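Local coordinates for carbonic anhydrase (Porphyridium purpureum, PDB 1DDZ), which probably catalyses the reversible hydration of carbon dioxide to hydrogencarbonate and a proton, as a zinc-dependent enzyme of the beta-carbonic anhydrase family, at residues A45-Q48 with E49-Q53; W151-H154 with I155-V158; D268-M271 with E272-A276. One frame throughout, in Å; residues are numbered along the deposited sequence.

Contact 1: residues A45-Q48 with E49-Q53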
ATOM      1  N   ALA A  45      -2.150 -34.027 -18.336  1.00 28.27           N
ATOM      2  CA  ALA A  45      -1.888 -34.175 -19.766  1.00 25.52           C
ATOM      3  C   ALA A  45      -0.540 -33.511 -20.115  1.00 26.71           C
ATOM      4  O   ALA A  45       0.285 -34.076 -20.832  1.00 29.40           O
ATOM      5  CB  ALA A  45      -3.005 -33.535 -20.565  1.00 23.05           C
ATOM      6  N   TRP A  46      -0.316 -32.330 -19.553  1.00 27.33           N
ATOM      7  CA  TRP A  46       0.909 -31.575 -19.769  1.00 23.96           C
ATOM      8  C   TRP A  46       2.125 -32.350 -19.272  1.00 27.15           C
ATOM      9  O   TRP A  46       3.107 -32.492 -20.002  1.00 29.36           O
ATOM     10  CB  TRP A  46       0.817 -30.223 -19.059  1.00 18.59           C
ATOM     11  CG  TRP A  46       2.118 -29.501 -18.963  1.00 14.30           C
ATOM     12  CD1 TRP A  46       2.798 -28.914 -19.979  1.00 14.60           C
ATOM     13  CD2 TRP A  46       2.892 -29.275 -17.775  1.00 15.19           C
ATOM     14  NE1 TRP A  46       3.949 -28.329 -19.504  1.00 16.49           N
ATOM     15  CE2 TRP A  46       4.031 -28.534 -18.151  1.00 16.33           C
ATOM     16  CE3 TRP A  46       2.734 -29.626 -16.423  1.00 15.25           C
ATOM     17  CZ2 TRP A  46       5.005 -28.132 -17.231  1.00 16.79           C
ATOM     18  CZ3 TRP A  46       3.702 -29.229 -15.514  1.00 11.27           C
ATOM     19  CH2 TRP A  46       4.821 -28.493 -15.920  1.00 13.74           C
ATOM     20  N   ARG A  47       2.069 -32.835 -18.029  1.00 28.96           N
ATOM     21  CA  ARG A  47       3.172 -33.600 -17.447  1.00 28.70           C
ATOM     22  C   ARG A  47       3.510 -34.786 -18.332  1.00 29.11           C
ATOM     23  O   ARG A  47       4.680 -35.057 -18.591  1.00 28.98           O
ATOM     24  CB  ARG A  47       2.805 -34.138 -16.068  1.00 28.16           C
ATOM     25  CG  ARG A  47       2.437 -33.101 -15.054  1.00 29.77           C
ATOM     26  CD  ARG A  47       2.027 -33.778 -13.774  1.00 29.91           C
ATOM     27  NE  ARG A  47       3.159 -34.498 -13.205  1.00 36.40           N
ATOM     28  CZ  ARG A  47       3.278 -35.821 -13.140  1.00 35.28           C
ATOM     29  NH1 ARG A  47       2.322 -36.611 -13.611  1.00 34.45           N
ATOM     30  NH2 ARG A  47       4.373 -36.353 -12.614  1.00 36.31           N
ATOM     31  N   GLN A  48       2.479 -35.487 -18.792  1.00 30.13           N
ATOM     32  CA  GLN A  48       2.676 -36.644 -19.643  1.00 30.38           C
ATOM     33  C   GLN A  48       3.364 -36.262 -20.928  1.00 31.73           C
ATOM     34  O   GLN A  48       4.385 -36.830 -21.270  1.00 33.44           O
ATOM     35  CB  GLN A  48       1.353 -37.349 -19.928  1.00 30.40           C
ATOM     36  CG  GLN A  48       0.880 -38.200 -18.761  1.00 33.15           C
ATOM     37  CD  GLN A  48       2.026 -38.927 -18.061  1.00 34.70           C
ATOM     38  OE1 GLN A  48       2.253 -38.747 -16.862  1.00 36.26           O
ATOM     39  NE2 GLN A  48       2.769 -39.718 -18.808  1.00 36.28           N
ATOM     40  N   GLU A  49       2.831 -35.263 -21.619  1.00 33.72           N
ATOM     41  CA  GLU A  49       3.425 -34.811 -22.862  1.00 34.68           C
ATOM     42  C   GLU A  49       4.875 -34.374 -22.651  1.00 33.07           C
ATOM     43  O   GLU A  49       5.741 -34.674 -23.467  1.00 34.86           O
ATOM     44  CB  GLU A  49       2.599 -33.681 -23.476  1.00 39.80           C
ATOM     45  CG  GLU A  49       3.048 -33.264 -24.881  1.00 48.85           C
ATOM     46  CD  GLU A  49       3.266 -34.457 -25.821  1.00 55.60           C
ATOM     47  OE1 GLU A  49       4.443 -34.761 -26.132  1.00 55.29           O
ATOM     48  OE2 GLU A  49       2.266 -35.094 -26.239  1.00 60.65           O
ATOM     49  N   MET A  50       5.150 -33.706 -21.539  1.00 31.69           N
ATOM     50  CA  MET A  50       6.508 -33.254 -21.234  1.00 29.87           C
ATOM     51  C   MET A  50       7.452 -34.423 -21.018  1.00 31.19           C
ATOM     52  O   MET A  50       8.546 -34.458 -21.565  1.00 28.54           O
ATOM     53  CB  MET A  50       6.516 -32.353 -19.997  1.00 31.76           C
ATOM     54  CG  MET A  50       5.824 -31.007 -20.194  1.00 29.61           C
ATOM     55  SD  MET A  50       6.518 -30.083 -21.591  1.00 32.94           S
ATOM     56  CE  MET A  50       5.303 -30.489 -22.906  1.00 25.13           C
ATOM     57  N   LEU A  51       7.030 -35.381 -20.207  1.00 33.96           N
ATOM     58  CA  LEU A  51       7.839 -36.559 -19.939  1.00 35.04           C
ATOM     59  C   LEU A  51       8.071 -37.381 -21.202  1.00 36.55           C
ATOM     60  O   LEU A  51       9.160 -37.906 -21.414  1.00 37.75           O
ATOM     61  CB  LEU A  51       7.181 -37.404 -18.859  1.00 30.70           C
ATOM     62  CG  LEU A  51       7.369 -36.735 -17.504  1.00 31.49           C
ATOM     63  CD1 LEU A  51       6.396 -37.284 -16.484  1.00 29.79           C
ATOM     64  CD2 LEU A  51       8.810 -36.901 -17.065  1.00 25.76           C
ATOM     65  N   LYS A  52       7.060 -37.444 -22.057  1.00 39.90           N
ATOM     66  CA  LYS A  52       7.136 -38.179 -23.310  1.00 41.66           C
ATOM     67  C   LYS A  52       8.144 -37.553 -24.264  1.00 42.85           C
ATOM     68  O   LYS A  52       8.810 -38.265 -25.008  1.00 45.38           O
ATOM     69  CB  LYS A  52       5.756 -38.214 -23.959  1.00 43.74           C
ATOM     70  CG  LYS A  52       5.680 -38.842 -25.337  1.00 46.90           C
ATOM     71  CD  LYS A  52       4.240 -38.752 -25.833  1.00 51.67           C
ATOM     72  CE  LYS A  52       4.068 -39.232 -27.269  1.00 54.21           C
ATOM     73  NZ  LYS A  52       2.663 -38.989 -27.745  1.00 57.13           N
ATOM     74  N   GLN A  53       8.228 -36.224 -24.268  1.00 43.05           N
ATOM     75  CA  GLN A  53       9.165 -35.505 -25.140  1.00 44.14           C
ATOM     76  C   GLN A  53      10.550 -35.544 -24.548  1.00 42.43           C
ATOM     77  O   GLN A  53      11.547 -35.610 -25.263  1.00 44.00           O
ATOM     78  CB  GLN A  53       8.779 -34.028 -25.288  1.00 48.00           C
ATOM     79  CG  GLN A  53       7.539 -33.740 -26.132  1.00 57.72           C
ATOM     80  CD  GLN A  53       7.159 -32.258 -26.136  1.00 60.35           C
ATOM     81  OE1 GLN A  53       7.947 -31.394 -25.729  1.00 61.90           O
ATOM     82  NE2 GLN A  53       5.945 -31.960 -26.591  1.00 60.22           N
TER
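Met50 lays its CG over one face of the Trp46 indole, a CH-pi and Met-aromatic contact between residues four apart on the last two turns of helix 38-53. This is the tight side of the helix. Met50 CG stands 3.6 Å from the centroid of the five-membered ring, 24° off the ring normal, and its nearest indole atom is Trp46 NE1 at 3.3 Å. The sulfur approaches the same ring obliquely, with Met50 SD 3.7 Å from Trp46 NE1. Two torsions bring the groups together: the indole swings anti to its own backbone nitrogen, and Met50 CG stands beside its backbone nitrogen (chi1 -68°), which brings it against the ring; the bend at chi2 then sets the sulfur near Trp46 NE1. Phe58 meets the same indole edge-to-face, while Val333 and Asn340 also touch it, so Trp46 joins this helix to loops on both sides of helix 335-338, in the second carbonic anhydrase region. Replacing Trp46 by an alanine would probably leave Met50 CG without the face it rests on and open a gap beside Phe58. Arg47 adds a polar link, its NE donating to the carbonyl oxygen of Asp472 and its NH1 forming a salt bridge with Glu44. The solvent side is looser. Lys52 runs out extended and exposed, and Gln48 meets the following turn chiefly through its backbone: Lys52 N donates to Gln48 O at 2.9 Å. Beyond it, Gln53 NE2 reaches Glu49 OE1 at 3.2 Å, from above the carboxylate plane, 38° out of it.

Contact 2: residues W151-H154 with I155-V158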
ATOM      1  N   TRP A 151      -5.692   2.690  -8.409  1.00 11.14           N
ATOM      2  CA  TRP A 151      -4.429   2.116  -8.851  1.00 11.53           C
ATOM      3  C   TRP A 151      -4.073   2.855 -10.149  1.00 11.03           C
ATOM      4  O   TRP A 151      -2.962   3.350 -10.318  1.00 12.54           O
ATOM      5  CB  TRP A 151      -4.611   0.616  -9.143  1.00 10.24           C
ATOM      6  CG  TRP A 151      -3.347  -0.092  -9.550  1.00 11.50           C
ATOM      7  CD1 TRP A 151      -2.956  -0.414 -10.817  1.00  9.29           C
ATOM      8  CD2 TRP A 151      -2.314  -0.574  -8.674  1.00  7.49           C
ATOM      9  NE1 TRP A 151      -1.744  -1.065 -10.785  1.00  9.12           N
ATOM     10  CE2 TRP A 151      -1.330  -1.179  -9.485  1.00  8.94           C
ATOM     11  CE3 TRP A 151      -2.131  -0.556  -7.281  1.00  7.73           C
ATOM     12  CZ2 TRP A 151      -0.176  -1.765  -8.951  1.00  8.89           C
ATOM     13  CZ3 TRP A 151      -0.984  -1.137  -6.752  1.00 11.74           C
ATOM     14  CH2 TRP A 151      -0.023  -1.733  -7.589  1.00  9.13           C
ATOM     15  N   LEU A 152      -5.048   2.941 -11.051  1.00 15.10           N
ATOM     16  CA  LEU A 152      -4.886   3.593 -12.351  1.00 14.35           C
ATOM     17  C   LEU A 152      -4.576   5.089 -12.333  1.00 13.99           C
ATOM     18  O   LEU A 152      -4.163   5.626 -13.359  1.00 13.98           O
ATOM     19  CB  LEU A 152      -6.083   3.302 -13.250  1.00 13.02           C
ATOM     20  CG  LEU A 152      -6.306   1.807 -13.497  1.00  8.61           C
ATOM     21  CD1 LEU A 152      -7.500   1.611 -14.376  1.00  7.00           C
ATOM     22  CD2 LEU A 152      -5.077   1.198 -14.136  1.00  9.50           C
ATOM     23  N   ARG A 153      -4.762   5.753 -11.188  1.00 12.90           N
ATOM     24  CA  ARG A 153      -4.434   7.169 -11.070  1.00 11.84           C
ATOM     25  C   ARG A 153      -2.945   7.371 -11.314  1.00 13.79           C
ATOM     26  O   ARG A 153      -2.546   8.437 -11.723  1.00 13.88           O
ATOM     27  CB  ARG A 153      -4.761   7.728  -9.684  1.00 14.25           C
ATOM     28  CG  ARG A 153      -6.213   8.022  -9.397  1.00 22.73           C
ATOM     29  CD  ARG A 153      -6.902   8.745 -10.540  1.00 29.85           C
ATOM     30  NE  ARG A 153      -7.407   7.796 -11.541  1.00 35.48           N
ATOM     31  CZ  ARG A 153      -8.550   7.935 -12.207  1.00 35.14           C
ATOM     32  NH1 ARG A 153      -9.331   8.990 -11.984  1.00 38.38           N
ATOM     33  NH2 ARG A 153      -8.907   7.022 -13.105  1.00 37.51           N
ATOM     34  N   HIS A 154      -2.122   6.348 -11.069  1.00 10.27           N
ATOM     35  CA  HIS A 154      -0.687   6.469 -11.280  1.00  8.35           C
ATOM     36  C   HIS A 154      -0.348   6.571 -12.746  1.00  8.73           C
ATOM     37  O   HIS A 154       0.568   7.288 -13.124  1.00 12.37           O
ATOM     38  CB  HIS A 154       0.067   5.306 -10.629  1.00  8.71           C
ATOM     39  CG  HIS A 154       0.027   5.337  -9.138  1.00  7.00           C
ATOM     40  ND1 HIS A 154       0.826   6.179  -8.391  1.00  7.00           N
ATOM     41  CD2 HIS A 154      -0.742   4.673  -8.250  1.00  7.00           C
ATOM     42  CE1 HIS A 154       0.542   6.032  -7.112  1.00  7.00           C
ATOM     43  NE2 HIS A 154      -0.405   5.122  -7.005  1.00  7.00           N
ATOM     44  N   ILE A 155      -1.108   5.879 -13.580  1.00  9.71           N
ATOM     45  CA  ILE A 155      -0.905   5.941 -15.023  1.00 13.48           C
ATOM     46  C   ILE A 155      -1.316   7.347 -15.504  1.00 15.46           C
ATOM     47  O   ILE A 155      -0.743   7.893 -16.441  1.00 16.10           O
ATOM     48  CB  ILE A 155      -1.745   4.888 -15.718  1.00 13.22           C
ATOM     49  CG1 ILE A 155      -1.249   3.503 -15.311  1.00 17.78           C
ATOM     50  CG2 ILE A 155      -1.678   5.061 -17.234  1.00 19.58           C
ATOM     51  CD1 ILE A 155      -2.020   2.368 -15.928  1.00 16.16           C
ATOM     52  N   ARG A 156      -2.315   7.919 -14.832  1.00 18.37           N
ATOM     53  CA  ARG A 156      -2.824   9.264 -15.121  1.00 16.94           C
ATOM     54  C   ARG A 156      -1.750  10.292 -14.814  1.00 13.94           C
ATOM     55  O   ARG A 156      -1.638  11.301 -15.484  1.00 15.17           O
ATOM     56  CB  ARG A 156      -4.061   9.545 -14.292  1.00 13.38           C
ATOM     57  CG  ARG A 156      -5.261   8.868 -14.826  1.00 17.66           C
ATOM     58  CD  ARG A 156      -5.733   9.631 -16.026  1.00 25.70           C
ATOM     59  NE  ARG A 156      -7.168   9.770 -15.942  1.00 28.71           N
ATOM     60  CZ  ARG A 156      -7.821  10.886 -15.638  1.00 25.85           C
ATOM     61  NH1 ARG A 156      -7.193  12.035 -15.404  1.00 21.26           N
ATOM     62  NH2 ARG A 156      -9.121  10.805 -15.475  1.00 27.24           N
ATOM     63  N   ASP A 157      -0.935  10.014 -13.808  1.00 14.05           N
ATOM     64  CA  ASP A 157       0.159  10.910 -13.485  1.00 12.89           C
ATOM     65  C   ASP A 157       1.152  10.873 -14.620  1.00 14.30           C
ATOM     66  O   ASP A 157       1.731  11.888 -14.946  1.00 20.93           O
ATOM     67  CB  ASP A 157       0.838  10.518 -12.192  1.00 13.09           C
ATOM     68  CG  ASP A 157       0.039  10.917 -10.985  1.00 17.70           C
ATOM     69  OD1 ASP A 157      -1.013  11.574 -11.138  1.00 15.39           O
ATOM     70  OD2 ASP A 157       0.459  10.554  -9.870  1.00 19.03           O
ATOM     71  N   VAL A 158       1.326   9.713 -15.245  1.00 13.33           N
ATOM     72  CA  VAL A 158       2.235   9.596 -16.381  1.00 10.56           C
ATOM     73  C   VAL A 158       1.717  10.446 -17.549  1.00 10.33           C
ATOM     74  O   VAL A 158       2.490  11.166 -18.173  1.00  8.44           O
ATOM     75  CB  VAL A 158       2.396   8.127 -16.827  1.00 11.52           C
ATOM     76  CG1 VAL A 158       3.355   8.026 -18.004  1.00  8.64           C
ATOM     77  CG2 VAL A 158       2.917   7.303 -15.667  1.00  9.96           C
TER
HETATM   78  O   HOH W   1       1.914   8.203  -9.642  1.00 26.14           O
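Arg153 and Arg156 lie side by side and point the same way from helix 147-161 of the first carbonic anhydrase region, one of the helices of this alpha-beta-alpha fold. Their guanidinium planes are turned 41° from each other, and Arg156 CG sits over one face of the Arg153 group, offset toward its rim. Arg153 NH1 comes within 3.9 Å of Arg156 NH2. Both reach Asp232 of the second subunit: Arg156 NH2 hydrogen-bonds to its carbonyl oxygen, and Arg153 NH1 forms a long, weak ion pair with its carboxylate, whose negative charge probably eases the approach of the two cations. Leu152 and Ile155 likewise lie side by side and point the same way, their branches meeting at Leu152 CD2 and Ile155 CD1, 3.7 Å apart. Ile155 CG1 lies anti to the carbonyl carbon (chi1 -65°) and CD1 continues in an extended chain, which carries the methyl alongside the leucine. Both side chains pack on helix 134-141, and the Ile155 side chain is about 6 Å from that of Cys133, a zinc ligand, and about 8 Å from the metal, near the site without touching the ion. The imidazole of His154 takes a different direction, toward the subunit interface: NE2 hydrogen-bonds to Ser105 OG of the second subunit, and its ring meets His104 of that subunit edge-to-face. Across the turn, Asp157 is joined to the same imidazole through water. That water donates to Asp157 OD2 at 2.8 Å and hydrogen-bonds to His154 ND1 at 2.6 Å.

Contact 3: residues D268-M271 with E272-A276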
ATOM      1  N   ASP A 268      17.838  12.043 -12.142  1.00 11.68           N
ATOM      2  CA  ASP A 268      16.998  12.972 -12.901  1.00 16.74           C
ATOM      3  C   ASP A 268      17.587  13.192 -14.301  1.00 15.13           C
ATOM      4  O   ASP A 268      16.900  13.060 -15.308  1.00 17.03           O
ATOM      5  CB  ASP A 268      16.880  14.322 -12.161  1.00 17.43           C
ATOM      6  CG  ASP A 268      15.976  14.256 -10.922  1.00 20.11           C
ATOM      7  OD1 ASP A 268      14.955  13.540 -10.927  1.00 23.22           O
ATOM      8  OD2 ASP A 268      16.272  14.952  -9.930  1.00 26.21           O
ATOM      9  N   SER A 269      18.875  13.492 -14.356  1.00 15.01           N
ATOM     10  CA  SER A 269      19.542  13.705 -15.625  1.00 16.45           C
ATOM     11  C   SER A 269      19.502  12.468 -16.508  1.00 17.02           C
ATOM     12  O   SER A 269      19.175  12.557 -17.698  1.00 13.17           O
ATOM     13  CB  SER A 269      20.966  14.144 -15.364  1.00 18.28           C
ATOM     14  OG  SER A 269      20.897  15.365 -14.669  1.00 21.57           O
ATOM     15  N   THR A 270      19.794  11.311 -15.919  1.00 17.00           N
ATOM     16  CA  THR A 270      19.770  10.040 -16.636  1.00 14.60           C
ATOM     17  C   THR A 270      18.412   9.798 -17.296  1.00 10.69           C
ATOM     18  O   THR A 270      18.330   9.425 -18.485  1.00 13.74           O
ATOM     19  CB  THR A 270      20.070   8.876 -15.670  1.00 17.33           C
ATOM     20  OG1 THR A 270      21.411   8.990 -15.189  1.00 20.36           O
ATOM     21  CG2 THR A 270      19.932   7.552 -16.381  1.00 20.34           C
ATOM     22  N   MET A 271      17.347  10.033 -16.537  1.00  9.82           N
ATOM     23  CA  MET A 271      15.991   9.833 -17.059  1.00 11.14           C
ATOM     24  C   MET A 271      15.628  10.821 -18.154  1.00 12.31           C
ATOM     25  O   MET A 271      14.984  10.451 -19.127  1.00 14.00           O
ATOM     26  CB  MET A 271      14.950   9.881 -15.943  1.00 16.76           C
ATOM     27  CG  MET A 271      15.089   8.739 -14.913  1.00 17.27           C
ATOM     28  SD  MET A 271      15.190   7.093 -15.639  1.00  9.64           S
ATOM     29  CE  MET A 271      13.659   7.043 -16.602  1.00 11.10           C
ATOM     30  N   GLU A 272      16.104  12.054 -18.017  1.00 14.22           N
ATOM     31  CA  GLU A 272      15.884  13.125 -18.994  1.00 15.17           C
ATOM     32  C   GLU A 272      16.464  12.650 -20.322  1.00 11.60           C
ATOM     33  O   GLU A 272      15.808  12.693 -21.358  1.00 13.88           O
ATOM     34  CB  GLU A 272      16.618  14.364 -18.484  1.00 23.47           C
ATOM     35  CG  GLU A 272      16.449  15.646 -19.264  1.00 36.70           C
ATOM     36  CD  GLU A 272      17.080  16.833 -18.537  1.00 43.15           C
ATOM     37  OE1 GLU A 272      16.314  17.632 -17.952  1.00 48.46           O
ATOM     38  OE2 GLU A 272      18.332  16.951 -18.524  1.00 46.95           O
ATOM     39  N   LYS A 273      17.671  12.096 -20.270  1.00 15.80           N
ATOM     40  CA  LYS A 273      18.324  11.551 -21.465  1.00 18.19           C
ATOM     41  C   LYS A 273      17.531  10.405 -22.095  1.00 15.03           C
ATOM     42  O   LYS A 273      17.345  10.395 -23.303  1.00 17.12           O
ATOM     43  CB  LYS A 273      19.716  11.029 -21.137  1.00 25.00           C
ATOM     44  CG  LYS A 273      20.529  10.696 -22.376  1.00 31.87           C
ATOM     45  CD  LYS A 273      21.842  10.020 -22.015  1.00 40.10           C
ATOM     46  CE  LYS A 273      22.916  10.313 -23.066  1.00 47.01           C
ATOM     47  NZ  LYS A 273      22.477  10.142 -24.495  1.00 48.15           N
ATOM     48  N   LEU A 274      17.090   9.441 -21.280  1.00 12.44           N
ATOM     49  CA  LEU A 274      16.318   8.289 -21.773  1.00 10.19           C
ATOM     50  C   LEU A 274      14.996   8.729 -22.360  1.00  7.08           C
ATOM     51  O   LEU A 274      14.577   8.291 -23.424  1.00  8.73           O
ATOM     52  CB  LEU A 274      16.091   7.281 -20.646  1.00 10.21           C
ATOM     53  CG  LEU A 274      17.353   6.635 -20.089  1.00  8.37           C
ATOM     54  CD1 LEU A 274      16.951   5.592 -19.058  1.00 12.26           C
ATOM     55  CD2 LEU A 274      18.114   5.987 -21.222  1.00  7.00           C
ATOM     56  N   THR A 275      14.382   9.702 -21.719  1.00 10.74           N
ATOM     57  CA  THR A 275      13.118  10.222 -22.219  1.00 11.34           C
ATOM     58  C   THR A 275      13.335  10.824 -23.609  1.00 12.05           C
ATOM     59  O   THR A 275      12.573  10.559 -24.542  1.00  9.95           O
ATOM     60  CB  THR A 275      12.568  11.281 -21.260  1.00 12.71           C
ATOM     61  OG1 THR A 275      12.430  10.705 -19.962  1.00 15.17           O
ATOM     62  CG2 THR A 275      11.216  11.743 -21.719  1.00 12.83           C
ATOM     63  N   ALA A 276      14.403  11.608 -23.747  1.00 14.25           N
ATOM     64  CA  ALA A 276      14.741  12.235 -25.020  1.00 13.14           C
ATOM     65  C   ALA A 276      14.898  11.178 -26.095  1.00 11.96           C
ATOM     66  O   ALA A 276      14.358  11.308 -27.194  1.00 14.03           O
ATOM     67  CB  ALA A 276      16.023  13.035 -24.885  1.00 11.44           C
TER
HETATM   68  O   HOH W   2      20.388  14.512 -19.401  1.00 30.13           O
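Thr275 turns its hydroxyl back to the preceding turn, where Thr275 OG1 donates to Met271 O at 2.7 Å. The hydroxyl oxygen stands above the carbonyl plane of Met271, 43° out of it, while Thr275 N reaches the same acceptor at 2.8 Å; two donors thus grip one carbonyl. With OG1 beside the backbone nitrogen (chi1 -57°), the hydroxyl can share the acceptor of its own amide. Further main-chain bonds, such as Lys273 N to Ser269 O at 3.0 Å, run from residue i+4 to residue i, the pattern of the alpha-helix 266-279. Apolar contact is concentrated on the inner face of this helix. Here Met271 and Leu274 meet at an angle, Met271 SD lying 4.1 Å from Leu274 CD1, and together with Thr275 they rest on Leu185 of helix 172-193, where Met271 also touches His189. Water and charge gather on the outer side: one water donates to Ser269 O at 2.9 Å and, weakly, to Glu272 OE2 at 3.3 Å, linking backbone to carboxylate across a turn. Lys273 NZ forms a salt bridge with Glu277, one turn onward. A separate polar tie to the rest of the protein comes from Thr270 OG1, which hydrogen-bonds to Ser230 OG and to the carbonyl oxygen of Glu266.

In the fold
From the N terminus the chain first forms contact 1 at the end of helix 38-53, then contact 2 within helix 147-161 and finally contact 3 within helix 266-279. The three follow in series: none closes a long loop, and none nests in or crosses another. Contact 1 joins its helix to helix 57-62 and to loops of the second carbonic anhydrase region, on the opposite side of the chain's centre from the other two. Contacts 2 and 3 have centres about 20 Å apart and do not touch, yet both helices pack on helix 172-193. Contact 2 also links the first region to the second subunit, and Arg159 of that second subunit packs on Asp268 of contact 3.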